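Long-range contact in 4,5-DOPA dioxygenase extradiol (Escherichia coli, PDB 2PW6), which opens the aromatic ring of L-DOPA between carbons 4 and 5 in vitro, as a zinc-containing extradiol dioxygenase whose physiological substrate is unknown: residues T87-P92 / P132-P137. Numbering follows the deposited sequence.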
# COMPACT_ATOMS: atom_id res chain seq x y z
N THR A 87 3.47 -6.10 2.79
CA THR A 87 4.54 -6.76 1.99
C THR A 87 5.85 -7.10 2.80
O THR A 87 6.08 -6.63 3.91
CB THR A 87 4.90 -5.96 0.68
OG1 THR A 87 5.70 -4.81 1.00
CG2 THR A 87 3.64 -5.50 -0.09
N HIS A 88 6.72 -7.93 2.22
CA HIS A 88 7.99 -8.29 2.89
C HIS A 88 9.02 -8.71 1.85
O HIS A 88 8.84 -9.69 1.14
CB HIS A 88 7.77 -9.39 3.95
CG HIS A 88 9.00 -9.78 4.70
ND1 HIS A 88 9.66 -8.92 5.57
CD2 HIS A 88 9.69 -10.95 4.72
CE1 HIS A 88 10.70 -9.55 6.09
NE2 HIS A 88 10.74 -10.78 5.59
N TYR A 89 10.08 -7.91 1.72
CA TYR A 89 11.15 -8.21 0.80
C TYR A 89 12.48 -7.97 1.52
O TYR A 89 13.00 -6.83 1.51
CB TYR A 89 11.06 -7.38 -0.49
CG TYR A 89 11.98 -7.89 -1.58
CD1 TYR A 89 11.68 -9.07 -2.28
CD2 TYR A 89 13.16 -7.20 -1.90
CE1 TYR A 89 12.54 -9.54 -3.28
CE2 TYR A 89 14.03 -7.67 -2.91
CZ TYR A 89 13.71 -8.84 -3.59
OH TYR A 89 14.55 -9.31 -4.60
N PRO A 90 13.04 -9.04 2.14
CA PRO A 90 14.18 -8.94 3.08
C PRO A 90 15.53 -8.97 2.36
O PRO A 90 16.39 -9.81 2.68
CB PRO A 90 14.01 -10.16 3.97
CG PRO A 90 13.32 -11.20 3.08
CD PRO A 90 12.60 -10.45 1.96
N ALA A 91 15.72 -8.07 1.41
CA ALA A 91 16.96 -7.96 0.69
C ALA A 91 17.98 -7.35 1.65
O ALA A 91 17.61 -6.50 2.48
CB ALA A 91 16.79 -7.08 -0.54
N PRO A 92 19.25 -7.79 1.54
CA PRO A 92 20.27 -7.17 2.38
C PRO A 92 20.59 -5.78 1.86
O PRO A 92 20.60 -5.56 0.64
CB PRO A 92 21.49 -8.08 2.18
CG PRO A 92 21.31 -8.68 0.81
CD PRO A 92 19.81 -8.83 0.66
N PRO A 132 13.75 -13.63 -6.90
CA PRO A 132 12.95 -14.27 -5.86
C PRO A 132 13.64 -14.44 -4.53
O PRO A 132 12.96 -14.39 -3.50
CB PRO A 132 12.65 -15.66 -6.45
CG PRO A 132 12.88 -15.56 -7.87
CD PRO A 132 13.65 -14.33 -8.19
N ASP A 133 14.95 -14.65 -4.54
CA ASP A 133 15.65 -15.06 -3.32
C ASP A 133 16.02 -13.89 -2.39
O ASP A 133 16.48 -14.10 -1.27
CB ASP A 133 16.88 -15.92 -3.67
CG ASP A 133 16.49 -17.35 -4.03
OD1 ASP A 133 16.12 -18.11 -3.10
OD2 ASP A 133 16.55 -17.70 -5.24
N ALA A 134 15.78 -12.66 -2.87
CA ALA A 134 16.11 -11.45 -2.12
C ALA A 134 17.56 -11.53 -1.61
O ALA A 134 17.82 -11.32 -0.41
CB ALA A 134 15.10 -11.23 -0.98
N ASP A 135 18.47 -11.82 -2.54
CA ASP A 135 19.91 -12.02 -2.23
C ASP A 135 20.83 -11.01 -2.91
O ASP A 135 22.07 -11.16 -2.88
CB ASP A 135 20.36 -13.44 -2.61
CG ASP A 135 20.15 -13.77 -4.11
OD1 ASP A 135 19.39 -13.05 -4.81
OD2 ASP A 135 20.73 -14.77 -4.58
N ILE A 136 20.24 -9.99 -3.53
CA ILE A 136 20.99 -8.89 -4.13
C ILE A 136 20.99 -7.68 -3.18
O ILE A 136 19.92 -7.23 -2.76
CB ILE A 136 20.46 -8.55 -5.55
CG1 ILE A 136 20.39 -9.86 -6.38
CG2 ILE A 136 21.28 -7.42 -6.18
CD1 ILE A 136 20.51 -9.73 -7.84
N PRO A 137 22.19 -7.17 -2.82
CA PRO A 137 22.26 -6.03 -1.90
C PRO A 137 21.59 -4.82 -2.54
O PRO A 137 21.58 -4.68 -3.76
CB PRO A 137 23.76 -5.80 -1.73
CG PRO A 137 24.38 -7.15 -2.09
CD PRO A 137 23.53 -7.63 -3.22
O HOH W 1 17.45 -8.90 -3.69
O HOH W 2 17.11 -12.15 1.94
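Ala134 lays its methyl over one face of the Tyr89 ring: CB stands 4.0 Å from the ring centroid and 20° off the normal, a CH-pi contact offset toward the CE1-CZ edge. Tyr89 CG is anti to the backbone N (chi1 -167°), which carries the ring along Ala134 until OH lies 3.6 Å from Ala134 CA. That hydroxyl bonds to the carbonyl of Tyr131 and also accepts from a water, which in turn takes the N-H of Ile136 at 3.0 Å. On the same side of the ring plane, Pro90 CD meets the Ala134 methyl at 3.9 Å. A second water donates to both Pro90 O and Ala134 O, each at 2.6 Å. Farther along, Pro92 sets CD 3.4 Å from Ala134 O, while Pro92 O receives a CA-H...O contact from Pro137 CA (3.1 Å, 146° at H). A leucine in place of Tyr89 would probably leave the Tyr131 carbonyl and the bridging water without their hydroxyl partner and remove the aromatic face beneath Ala134. Away from the zinc site, the loops before helix 95-105 and strand 138-144 thus meet without a direct hydrogen bond: two waters link their polar atoms, while ring, methyl and prolines supply the apolar packing.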